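Local coordinates for cell envelope-related transcriptional attenuator domain-containing protein (Streptococcus agalactiae, PDB 3OKZ) that is of unknown function but belongs to the LytR/CpsA/Psr family and is probably involved in assembly of the streptococcal cell envelope, at residues A94-A97 with L98-Q102. Residues are numbered along the deposited sequence; the frame is centred on the assembly and turned at random.
Sequences AEMA and LMTVQ
The carbonyl oxygen of M96 is approached by two groups of one residue, T100. The amide N of T100 lies 2.7 Å from M96 O, with an N-H...O angle of 158° and the donor tilted 30° out of the carbonyl plane. The hydroxyl OG1 closes on the same oxygen, nearer than a normal hydrogen bond would bring it, so its exact length is doubtful at this resolution. T100 can do this because OG1 sits beside its own backbone N (chi1 -55°), folded back over the preceding turn, a common way for a helical threonine to pair with the carbonyl four residues earlier. OG1 also lies within hydrogen-bonding distance of S71 O in the adjoining loop; its single proton must be shared between the two carbonyls or go to one at a time. The other i to i+4 bonds of the turn run in series: L98 N to A94 O at 2.7 Å, M99 N to E95 O at 2.8 Å, and V101 N to A97 O at 2.8 Å. On the exposed flank the chains of E95 and selenomethionine M99 lie alongside each other, pointing the same way, with E95 CG 3.9 Å from M99 SE. The M99 chain, its CG beside the backbone N, passes over E95 O before bending at the selenium. These residues make up most of helix 93-105, from its second residue on, in the LytR/CpsA/Psr family region. One side of the helix packs on the mixed sheet, with A97, L98 and V101 against strand 20-28 and A94 against strand 111-116, while M96 and T100 meet A88 of the short helix 87-90.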
loop_
_atom_site.group_PDB
_atom_site.type_symbol
_atom_site.label_atom_id
_atom_site.label_comp_id
_atom_site.label_asym_id
_atom_site.label_seq_id
_atom_site.Cartn_x
_atom_site.Cartn_y
_atom_site.Cartn_z
ATOM N N ALA A 94 11.732 -4.394 -0.794
ATOM C CA ALA A 94 10.705 -5.166 -0.104
ATOM C C ALA A 94 10.988 -5.477 1.367
ATOM O O ALA A 94 10.196 -5.117 2.249
ATOM C CB ALA A 94 10.451 -6.458 -0.866
ATOM N N GLU A 95 12.109 -6.148 1.626
ATOM C CA GLU A 95 12.492 -6.521 2.988
ATOM C C GLU A 95 12.504 -5.387 4.005
ATOM O O GLU A 95 11.956 -5.520 5.106
ATOM C CB GLU A 95 13.864 -7.185 2.963
ATOM C CG GLU A 95 14.523 -7.350 4.320
ATOM C CD GLU A 95 15.735 -8.253 4.245
ATOM O OE1 GLU A 95 15.577 -9.484 4.416
ATOM O OE2 GLU A 95 16.841 -7.732 3.996
HETATM N N MSE A 96 13.140 -4.276 3.642
HETATM C CA MSE A 96 13.246 -3.126 4.537
HETATM C C MSE A 96 11.899 -2.438 4.673
HETATM O O MSE A 96 11.556 -1.939 5.739
HETATM C CB MSE A 96 14.309 -2.143 4.021
HETATM C CG MSE A 96 14.647 -1.002 4.979
HETATM SE SE MSE A 96 16.348 -0.152 4.538
HETATM C CE MSE A 96 17.459 -0.997 5.872
ATOM N N ALA A 97 11.135 -2.420 3.590
ATOM C CA ALA A 97 9.820 -1.814 3.625
ATOM C C ALA A 97 9.008 -2.635 4.607
ATOM O O ALA A 97 8.353 -2.100 5.508
ATOM C CB ALA A 97 9.183 -1.870 2.260
ATOM N N LEU A 98 9.058 -3.952 4.442
ATOM C CA LEU A 98 8.310 -4.811 5.330
ATOM C C LEU A 98 8.746 -4.586 6.771
ATOM O O LEU A 98 7.919 -4.270 7.633
ATOM C CB LEU A 98 8.496 -6.277 4.956
ATOM C CG LEU A 98 7.661 -7.188 5.859
ATOM C CD1 LEU A 98 6.191 -6.977 5.566
ATOM C CD2 LEU A 98 8.043 -8.635 5.643
HETATM N N MSE A 99 10.044 -4.727 7.029
HETATM C CA MSE A 99 10.555 -4.557 8.383
HETATM C C MSE A 99 10.197 -3.207 8.991
HETATM O O MSE A 99 9.770 -3.128 10.153
HETATM C CB MSE A 99 12.063 -4.764 8.390
HETATM C CG MSE A 99 12.459 -6.178 7.971
HETATM SE SE MSE A 99 14.331 -6.569 8.169
HETATM C CE MSE A 99 14.251 -7.519 9.853
ATOM N N THR A 100 10.363 -2.153 8.189
ATOM C CA THR A 100 10.049 -0.790 8.611
ATOM C C THR A 100 8.562 -0.683 8.913
ATOM O O THR A 100 8.165 -0.020 9.868
ATOM C CB THR A 100 10.393 0.237 7.517
ATOM O OG1 THR A 100 11.765 0.085 7.134
ATOM C CG2 THR A 100 10.178 1.657 8.027
ATOM N N VAL A 101 7.740 -1.346 8.108
ATOM C CA VAL A 101 6.298 -1.300 8.320
ATOM C C VAL A 101 5.873 -2.100 9.538
ATOM O O VAL A 101 4.953 -1.700 10.263
ATOM C CB VAL A 101 5.528 -1.811 7.079
ATOM C CG1 VAL A 101 4.088 -2.175 7.459
ATOM C CG2 VAL A 101 5.537 -0.725 5.985
ATOM N N GLN A 102 6.532 -3.229 9.768
ATOM C CA GLN A 102 6.185 -4.035 10.921
ATOM C C GLN A 102 6.498 -3.239 12.184
ATOM O O GLN A 102 5.713 -3.240 13.133
ATOM C CB GLN A 102 6.950 -5.365 10.905
ATOM C CG GLN A 102 6.541 -6.293 9.762
ATOM C CD GLN A 102 7.080 -7.706 9.900
ATOM O OE1 GLN A 102 6.720 -8.591 9.131
ATOM N NE2 GLN A 102 7.938 -7.922 10.876
#